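Local coordinates for LacI family sugar-binding transcriptional regulator (Enterococcus faecalis V583, PDB 4RK0), which binds ribose and probably regulates transcription by binding DNA in response to a sugar, at residues L25-S31 / V233-Q238; H125-V131 / T177-F183. All blocks are in the same frame, centred on the assembly; numbering follows the deposited sequence.

How the contacts relate
Contacts 1 and 2 lie on opposite sides of the chain's centre, with centres about 33 Å apart and nearest atoms about 16 Å apart, one in each lobe of the periplasmic-binding-protein-like fold. They share no helix or strand. Contact 1 (25-31 with 233-238) joins two helices beside the larger, mixed sheet, is only partly buried and borders the second subunit; glycine backbones and an aromatic face dominate it. Contact 2 (125-131 with 177-183) joins neighbouring parallel strands of the other sheet, is mostly buried and depends on backbone hydrogen bonds. Bound ribose is about 7 Å from the L236 side chain and about 9 Å from that of F183.

Contact 1: residues L25-S31 / V233-Q238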
ATOM      1  N   LEU A  25      -7.412   2.188  -5.036  1.00 26.94           N
ATOM      2  CA  LEU A  25      -7.930   3.136  -6.051  1.00 25.65           C
ATOM      3  C   LEU A  25      -7.160   3.028  -7.358  1.00 24.18           C
ATOM      4  O   LEU A  25      -7.752   2.944  -8.485  1.00 25.18           O
ATOM      5  CB  LEU A  25      -7.906   4.568  -5.482  1.00 23.46           C
ATOM      6  CG  LEU A  25      -8.410   5.693  -6.387  1.00 34.12           C
ATOM      7  CD1 LEU A  25      -9.895   5.539  -6.633  1.00 30.30           C
ATOM      8  CD2 LEU A  25      -8.128   7.031  -5.713  1.00 39.18           C
ATOM      9  N   ILE A  26      -5.841   3.038  -7.261  1.00 28.56           N
ATOM     10  CA  ILE A  26      -5.004   2.929  -8.436  1.00 24.28           C
ATOM     11  C   ILE A  26      -5.244   1.590  -9.185  1.00 32.33           C
ATOM     12  O   ILE A  26      -5.409   1.595 -10.388  1.00 28.50           O
ATOM     13  CB  ILE A  26      -3.514   3.168  -8.117  1.00 25.30           C
ATOM     14  CG1 ILE A  26      -3.273   4.666  -7.833  1.00 31.46           C
ATOM     15  CG2 ILE A  26      -2.622   2.704  -9.251  1.00 25.81           C
ATOM     16  CD1 ILE A  26      -2.099   4.909  -6.922  1.00 45.96           C
ATOM     17  N   ARG A  27      -5.268   0.462  -8.487  1.00 24.85           N
ATOM     18  CA  ARG A  27      -5.635  -0.798  -9.150  1.00 23.96           C
ATOM     19  C   ARG A  27      -6.961  -0.736  -9.891  1.00 27.77           C
ATOM     20  O   ARG A  27      -7.098  -1.289 -10.974  1.00 30.73           O
ATOM     21  CB  ARG A  27      -5.729  -1.930  -8.106  1.00 28.32           C
ATOM     22  CG  ARG A  27      -4.404  -2.328  -7.551  1.00 38.38           C
ATOM     23  CD  ARG A  27      -4.499  -3.597  -6.726  1.00 46.79           C
ATOM     24  NE  ARG A  27      -4.972  -4.731  -7.512  1.00 39.12           N
ATOM     25  CZ  ARG A  27      -6.188  -5.280  -7.440  1.00 31.92           C
ATOM     26  NH1 ARG A  27      -7.126  -4.825  -6.616  1.00 33.46           N
ATOM     27  NH2 ARG A  27      -6.462  -6.312  -8.216  1.00 37.08           N
ATOM     28  N   GLY A  28      -7.950  -0.114  -9.271  1.00 27.68           N
ATOM     29  CA  GLY A  28      -9.257   0.079  -9.896  1.00 28.79           C
ATOM     30  C   GLY A  28      -9.124   0.821 -11.207  1.00 41.20           C
ATOM     31  O   GLY A  28      -9.620   0.378 -12.232  1.00 30.53           O
ATOM     32  N   ILE A  29      -8.396   1.925 -11.188  1.00 34.60           N
ATOM     33  CA  ILE A  29      -8.132   2.704 -12.410  1.00 30.46           C
ATOM     34  C   ILE A  29      -7.330   1.911 -13.429  1.00 35.70           C
ATOM     35  O   ILE A  29      -7.696   1.864 -14.628  1.00 33.95           O
ATOM     36  CB  ILE A  29      -7.367   4.003 -12.069  1.00 29.43           C
ATOM     37  CG1 ILE A  29      -8.238   4.950 -11.256  1.00 29.25           C
ATOM     38  CG2 ILE A  29      -6.802   4.689 -13.313  1.00 29.04           C
ATOM     39  CD1 ILE A  29      -7.435   6.028 -10.516  1.00 39.62           C
ATOM     40  N   GLU A  30      -6.253   1.278 -12.962  1.00 27.30           N
ATOM     41  CA  GLU A  30      -5.353   0.511 -13.827  1.00 31.24           C
ATOM     42  C   GLU A  30      -6.143  -0.560 -14.569  1.00 36.25           C
ATOM     43  O   GLU A  30      -5.843  -0.892 -15.728  1.00 39.40           O
ATOM     44  CB  GLU A  30      -4.265  -0.202 -13.022  1.00 45.87           C
ATOM     45  CG  GLU A  30      -3.048   0.605 -12.601  1.00 50.39           C
ATOM     46  CD  GLU A  30      -1.948   0.585 -13.651  1.00125.26           C
ATOM     47  OE1 GLU A  30      -0.881  -0.026 -13.400  1.00 57.95           O
ATOM     48  OE2 GLU A  30      -2.160   1.165 -14.740  1.00 74.13           O
ATOM     49  N   SER A  31      -7.129  -1.127 -13.888  1.00 31.81           N
ATOM     50  CA  SER A  31      -7.880  -2.255 -14.456  1.00 39.65           C
ATOM     51  C   SER A  31      -8.651  -1.841 -15.683  1.00 39.33           C
ATOM     52  O   SER A  31      -8.867  -2.640 -16.590  1.00 35.69           O
ATOM     53  CB  SER A  31      -8.831  -2.892 -13.433  1.00 44.02           C
ATOM     54  OG  SER A  31      -9.873  -2.029 -13.030  1.00 39.65           O
ATOM     55  N   VAL A 233     -13.762   1.078  -2.986  1.00 27.97           N
ATOM     56  CA  VAL A 233     -12.633   1.810  -3.561  1.00 25.50           C
ATOM     57  C   VAL A 233     -12.171   1.277  -4.875  1.00 25.56           C
ATOM     58  O   VAL A 233     -11.824   2.063  -5.761  1.00 28.21           O
ATOM     59  CB  VAL A 233     -11.403   2.017  -2.592  1.00 26.34           C
ATOM     60  CG1 VAL A 233     -10.774   0.702  -2.119  1.00 32.00           C
ATOM     61  CG2 VAL A 233     -10.374   2.923  -3.232  1.00 30.78           C
ATOM     62  N   PHE A 234     -12.184  -0.045  -5.038  1.00 22.21           N
ATOM     63  CA  PHE A 234     -11.817  -0.642  -6.334  1.00 23.38           C
ATOM     64  C   PHE A 234     -12.791  -0.142  -7.367  1.00 30.76           C
ATOM     65  O   PHE A 234     -12.392   0.343  -8.439  1.00 28.99           O
ATOM     66  CB  PHE A 234     -11.868  -2.184  -6.287  1.00 29.87           C
ATOM     67  CG  PHE A 234     -11.313  -2.820  -7.497  1.00 25.37           C
ATOM     68  CD1 PHE A 234      -9.965  -2.818  -7.696  1.00 24.23           C
ATOM     69  CD2 PHE A 234     -12.127  -3.338  -8.480  1.00 27.89           C
ATOM     70  CE1 PHE A 234      -9.407  -3.399  -8.829  1.00 38.01           C
ATOM     71  CE2 PHE A 234     -11.584  -3.932  -9.618  1.00 28.28           C
ATOM     72  CZ  PHE A 234     -10.226  -3.965  -9.791  1.00 26.54           C
ATOM     73  N   GLN A 235     -14.071  -0.219  -7.008  1.00 25.39           N
ATOM     74  CA  GLN A 235     -15.141   0.223  -7.888  1.00 32.56           C
ATOM     75  C   GLN A 235     -15.115   1.719  -8.122  1.00 36.18           C
ATOM     76  O   GLN A 235     -15.466   2.174  -9.196  1.00 34.00           O
ATOM     77  CB  GLN A 235     -16.489  -0.168  -7.312  1.00 34.92           C
ATOM     78  CG  GLN A 235     -17.672   0.186  -8.215  1.00 45.73           C
ATOM     79  CD  GLN A 235     -18.996   0.042  -7.497  1.00 59.41           C
ATOM     80  OE1 GLN A 235     -19.076  -0.543  -6.423  1.00 39.39           O
ATOM     81  NE2 GLN A 235     -20.040   0.573  -8.091  1.00 46.73           N
ATOM     82  N   LEU A 236     -14.722   2.492  -7.115  1.00 31.17           N
ATOM     83  CA  LEU A 236     -14.511   3.930  -7.307  1.00 27.37           C
ATOM     84  C   LEU A 236     -13.445   4.191  -8.371  1.00 27.81           C
ATOM     85  O   LEU A 236     -13.663   5.045  -9.247  1.00 29.55           O
ATOM     86  CB  LEU A 236     -14.100   4.570  -5.974  1.00 25.98           C
ATOM     87  CG  LEU A 236     -13.757   6.046  -5.966  1.00 28.40           C
ATOM     88  CD1 LEU A 236     -14.903   6.885  -6.489  1.00 34.16           C
ATOM     89  CD2 LEU A 236     -13.339   6.408  -4.528  1.00 31.01           C
ATOM     90  N   GLY A 237     -12.336   3.434  -8.341  1.00 25.08           N
ATOM     91  CA  GLY A 237     -11.281   3.587  -9.317  1.00 28.35           C
ATOM     92  C   GLY A 237     -11.742   3.161 -10.714  1.00 35.32           C
ATOM     93  O   GLY A 237     -11.442   3.820 -11.699  1.00 28.72           O
ATOM     94  N   GLN A 238     -12.475   2.060 -10.803  1.00 34.63           N
ATOM     95  CA  GLN A 238     -13.008   1.645 -12.101  1.00 42.25           C
ATOM     96  C   GLN A 238     -13.971   2.689 -12.699  1.00 27.37           C
ATOM     97  O   GLN A 238     -13.886   3.028 -13.897  1.00 29.41           O
ATOM     98  CB  GLN A 238     -13.708   0.295 -11.982  1.00 30.03           C
ATOM     99  CG  GLN A 238     -12.734  -0.856 -11.749  1.00 28.65           C
ATOM    100  CD  GLN A 238     -13.405  -2.186 -12.042  1.00 44.91           C
ATOM    101  OE1 GLN A 238     -14.538  -2.415 -11.626  1.00 39.85           O
ATOM    102  NE2 GLN A 238     -12.733  -3.042 -12.789  1.00 39.18           N
TER
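F234 lays one face of its ring over the backbone of G28, whose CA stands 4.0 Å from the F234 ring centroid and 26° off the normal, a CH-pi contact. CG of F234 anti to the backbone N (chi1 -171°) carries the ring across to helix 20-35, where R27 NH1, itself bonded to Q24, approaches F234 CE1 obliquely at 3.5 Å. Behind the ring the backbones almost touch: the CA atoms of G28 and G237 are 4.1 Å apart, leaving no room for a CB on either. Two CA-H...O contacts run from helix 20-35 to helix 233-249, G28 CA to F234 O (3.5 Å) and I29 CA to G237 O (3.6 Å). Toward the sheet, L25 CD1 rests on G237 CA at 3.6 Å, and both L25 and L236 reach L93. At the other margin, Q238 NE2 donates in its amide plane to S31 OG (3.0 Å), which in turn makes a short hydrogen bond to G28 O. R27 and E30 also meet the second subunit. N-to-C directions 42° apart in a right-handed sense, axes 6.6 Å apart and facing glycines are consistent with a GASright-like crossing, here joining two helices of one sugar-binding lobe.

Contact 2: residues H125-V131 / T177-F183; sequences HEQVIVV and TESTGIF
V131 and I182 bring their CG2 methyls to 3.7 Å on one face of the sheet, their side chains crossing at a slant under helix 187-199, with I189 against V131 and L193 against I182. On the opposite face V130 and F183 run side by side, V130 CG1 reaching F183 CD2 at 4.2 Å, while the F183 ring meets that of F147. I129, on the I182 face, turns its CG1 branch back beside its own backbone N (chi1 -58°), which presses CG1 tightly against S179 CB at 3.4 Å and sets CD1 near S179 OG and T177 CG2.

Between these faces runs a regular parallel pairing, the strand axes 26° apart. I129 N donates to G181 O (3.0 Å) and F183 N to I129 O (2.8 Å), each donor almost in line with the carbonyl bond, and V131 N reaches F183 O at 2.9 Å. The pattern slips at the strand start: Q127 O takes T180 N at 3.0 Å instead of G181 N, and that buried amide finds no partner in the model.

Farther out, T180 OG1 comes to the H125 ring edge near its plane, 2.6 Å from ND1 in an almost straight hydrogen bond (177°). A water that accepts from E126 N also bonds to T180 OG1, while H125 NE2 is bonded to A271 O. T177 OG1 accepts from S179 N, closing an ST turn, and holds I174 O as well.

Backbone bonds set the pairing between the two inner strands of this parallel sheet, whereas the imidazole, held at both nitrogens, has its rotation fixed and ties the turn before strand 181-184 to the chain's C-terminal end.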
ATOM      1  N   HIS A 125     -22.680   3.634  23.741  1.00 32.16           N
ATOM      2  CA  HIS A 125     -21.656   4.605  24.122  1.00 28.50           C
ATOM      3  C   HIS A 125     -22.228   6.011  24.149  1.00 34.44           C
ATOM      4  O   HIS A 125     -22.890   6.417  23.209  1.00 35.96           O
ATOM      5  CB  HIS A 125     -20.464   4.505  23.184  1.00 31.81           C
ATOM      6  CG  HIS A 125     -19.758   3.204  23.337  1.00 34.00           C
ATOM      7  ND1 HIS A 125     -18.803   3.002  24.304  1.00 33.52           N
ATOM      8  CD2 HIS A 125     -19.949   2.013  22.732  1.00 33.38           C
ATOM      9  CE1 HIS A 125     -18.410   1.739  24.271  1.00 30.79           C
ATOM     10  NE2 HIS A 125     -19.095   1.114  23.334  1.00 33.78           N
ATOM     11  N   GLU A 126     -21.933   6.745  25.222  1.00 32.61           N
ATOM     12  CA  GLU A 126     -22.525   8.035  25.485  1.00 36.85           C
ATOM     13  C   GLU A 126     -21.497   9.146  25.420  1.00 41.05           C
ATOM     14  O   GLU A 126     -21.847  10.327  25.245  1.00 34.55           O
ATOM     15  CB  GLU A 126     -23.221   8.005  26.876  1.00 32.59           C
ATOM     16  CG  GLU A 126     -24.211   6.863  27.109  1.00 88.61           C
ATOM     17  CD  GLU A 126     -24.829   6.868  28.507  1.00 86.89           C
ATOM     18  OE1 GLU A 126     -24.246   7.473  29.429  1.00 66.15           O
ATOM     19  OE2 GLU A 126     -25.910   6.258  28.692  1.00 65.46           O
ATOM     20  N   GLN A 127     -20.228   8.775  25.576  1.00 38.60           N
ATOM     21  CA  GLN A 127     -19.123   9.706  25.448  1.00 29.42           C
ATOM     22  C   GLN A 127     -18.154   9.132  24.454  1.00 32.78           C
ATOM     23  O   GLN A 127     -17.573   8.063  24.692  1.00 29.20           O
ATOM     24  CB  GLN A 127     -18.437   9.910  26.790  1.00 34.24           C
ATOM     25  CG  GLN A 127     -19.404  10.351  27.884  1.00 46.58           C
ATOM     26  CD  GLN A 127     -18.708  10.627  29.199  1.00 78.43           C
ATOM     27  OE1 GLN A 127     -18.858   9.874  30.157  1.00 54.62           O
ATOM     28  NE2 GLN A 127     -17.940  11.705  29.249  1.00 48.35           N
ATOM     29  N   VAL A 128     -18.025   9.814  23.335  1.00 28.42           N
ATOM     30  CA  VAL A 128     -17.163   9.358  22.249  1.00 35.40           C
ATOM     31  C   VAL A 128     -16.206  10.416  21.770  1.00 37.83           C
ATOM     32  O   VAL A 128     -16.409  11.610  21.963  1.00 35.98           O
ATOM     33  CB  VAL A 128     -17.971   8.885  21.038  1.00 33.01           C
ATOM     34  CG1 VAL A 128     -18.884   7.737  21.412  1.00 33.33           C
ATOM     35  CG2 VAL A 128     -18.762  10.046  20.428  1.00 33.70           C
ATOM     36  N   ILE A 129     -15.156   9.942  21.111  1.00 27.07           N
ATOM     37  CA  ILE A 129     -14.143  10.783  20.542  1.00 29.55           C
ATOM     38  C   ILE A 129     -14.150  10.541  19.057  1.00 28.06           C
ATOM     39  O   ILE A 129     -14.260   9.396  18.624  1.00 29.07           O
ATOM     40  CB  ILE A 129     -12.730  10.408  21.044  1.00 30.13           C
ATOM     41  CG1 ILE A 129     -12.605  10.492  22.561  1.00 53.93           C
ATOM     42  CG2 ILE A 129     -11.712  11.269  20.339  1.00 37.48           C
ATOM     43  CD1 ILE A 129     -12.374  11.887  23.077  1.00 55.24           C
ATOM     44  N   VAL A 130     -14.014  11.605  18.282  1.00 25.90           N
ATOM     45  CA  VAL A 130     -13.768  11.489  16.860  1.00 31.39           C
ATOM     46  C   VAL A 130     -12.345  11.938  16.615  1.00 30.92           C
ATOM     47  O   VAL A 130     -11.950  13.037  17.024  1.00 31.78           O
ATOM     48  CB  VAL A 130     -14.732  12.351  16.017  1.00 27.24           C
ATOM     49  CG1 VAL A 130     -14.410  12.187  14.534  1.00 34.91           C
ATOM     50  CG2 VAL A 130     -16.169  11.973  16.292  1.00 31.68           C
ATOM     51  N   VAL A 131     -11.547  11.087  15.974  1.00 31.29           N
ATOM     52  CA  VAL A 131     -10.142  11.398  15.762  1.00 30.36           C
ATOM     53  C   VAL A 131      -9.958  11.666  14.287  1.00 35.71           C
ATOM     54  O   VAL A 131     -10.240  10.790  13.426  1.00 28.34           O
ATOM     55  CB  VAL A 131      -9.214  10.222  16.185  1.00 30.18           C
ATOM     56  CG1 VAL A 131      -7.757  10.587  15.964  1.00 30.03           C
ATOM     57  CG2 VAL A 131      -9.435   9.828  17.624  1.00 32.11           C
ATOM     58  N   THR A 177      -9.322  11.316  28.876  1.00 41.56           N
ATOM     59  CA  THR A 177     -10.759  11.623  28.745  1.00 38.36           C
ATOM     60  C   THR A 177     -11.591  10.537  29.406  1.00 39.43           C
ATOM     61  O   THR A 177     -11.057   9.493  29.777  1.00 41.33           O
ATOM     62  CB  THR A 177     -11.218  11.688  27.263  1.00 31.26           C
ATOM     63  OG1 THR A 177     -11.271  10.353  26.717  1.00 37.38           O
ATOM     64  CG2 THR A 177     -10.293  12.523  26.396  1.00 27.39           C
ATOM     65  N   GLU A 178     -12.903  10.786  29.516  1.00 46.23           N
ATOM     66  CA  GLU A 178     -13.890   9.820  30.026  1.00 40.17           C
ATOM     67  C   GLU A 178     -14.584   9.008  28.919  1.00 36.94           C
ATOM     68  O   GLU A 178     -15.539   8.260  29.185  1.00 39.87           O
ATOM     69  CB  GLU A 178     -14.986  10.569  30.801  1.00 57.63           C
ATOM     70  CG  GLU A 178     -14.522  11.254  32.072  1.00 62.54           C
ATOM     71  CD  GLU A 178     -14.854  10.447  33.303  1.00101.30           C
ATOM     72  OE1 GLU A 178     -15.543  10.984  34.197  1.00 78.99           O
ATOM     73  OE2 GLU A 178     -14.444   9.273  33.357  1.00 68.14           O
ATOM     74  N   SER A 179     -14.128   9.177  27.684  1.00 33.71           N
ATOM     75  CA  SER A 179     -14.755   8.528  26.533  1.00 35.85           C
ATOM     76  C   SER A 179     -14.573   7.000  26.514  1.00 34.65           C
ATOM     77  O   SER A 179     -13.616   6.453  27.086  1.00 41.07           O
ATOM     78  CB  SER A 179     -14.224   9.150  25.247  1.00 38.58           C
ATOM     79  OG  SER A 179     -14.659  10.492  25.082  1.00 46.38           O
ATOM     80  N   THR A 180     -15.515   6.311  25.879  1.00 30.88           N
ATOM     81  CA  THR A 180     -15.538   4.860  25.834  1.00 30.18           C
ATOM     82  C   THR A 180     -15.533   4.319  24.409  1.00 32.16           C
ATOM     83  O   THR A 180     -15.268   3.146  24.191  1.00 30.28           O
ATOM     84  CB  THR A 180     -16.792   4.352  26.579  1.00 33.64           C
ATOM     85  OG1 THR A 180     -17.983   4.876  25.941  1.00 30.63           O
ATOM     86  CG2 THR A 180     -16.737   4.829  28.017  1.00 42.54           C
ATOM     87  N   GLY A 181     -15.816   5.178  23.438  1.00 29.87           N
ATOM     88  CA  GLY A 181     -15.967   4.783  22.040  1.00 26.90           C
ATOM     89  C   GLY A 181     -15.202   5.764  21.177  1.00 29.25           C
ATOM     90  O   GLY A 181     -15.208   6.939  21.441  1.00 26.61           O
ATOM     91  N   ILE A 182     -14.559   5.293  20.120  1.00 26.39           N
ATOM     92  CA  ILE A 182     -13.746   6.178  19.314  1.00 28.18           C
ATOM     93  C   ILE A 182     -14.111   5.951  17.872  1.00 26.75           C
ATOM     94  O   ILE A 182     -14.146   4.805  17.427  1.00 28.29           O
ATOM     95  CB  ILE A 182     -12.230   5.922  19.496  1.00 24.43           C
ATOM     96  CG1 ILE A 182     -11.827   5.990  20.957  1.00 26.28           C
ATOM     97  CG2 ILE A 182     -11.390   6.875  18.652  1.00 24.89           C
ATOM     98  CD1 ILE A 182     -10.531   5.238  21.245  1.00 28.71           C
ATOM     99  N   PHE A 183     -14.443   7.037  17.158  1.00 24.10           N
ATOM    100  CA  PHE A 183     -14.585   6.990  15.686  1.00 26.08           C
ATOM    101  C   PHE A 183     -13.306   7.491  15.055  1.00 31.94           C
ATOM    102  O   PHE A 183     -13.013   8.680  15.123  1.00 25.07           O
ATOM    103  CB  PHE A 183     -15.834   7.825  15.223  1.00 20.84           C
ATOM    104  CG  PHE A 183     -16.063   7.874  13.739  1.00 26.53           C
ATOM    105  CD1 PHE A 183     -15.703   6.840  12.882  1.00 22.98           C
ATOM    106  CD2 PHE A 183     -16.717   8.995  13.186  1.00 32.14           C
ATOM    107  CE1 PHE A 183     -15.943   6.929  11.521  1.00 24.49           C
ATOM    108  CE2 PHE A 183     -16.963   9.080  11.842  1.00 24.18           C
ATOM    109  CZ  PHE A 183     -16.592   8.046  10.988  1.00 26.39           C
TER
HETATM  110  O   HOH W   1     -20.146   6.115  27.013  1.00 31.93           O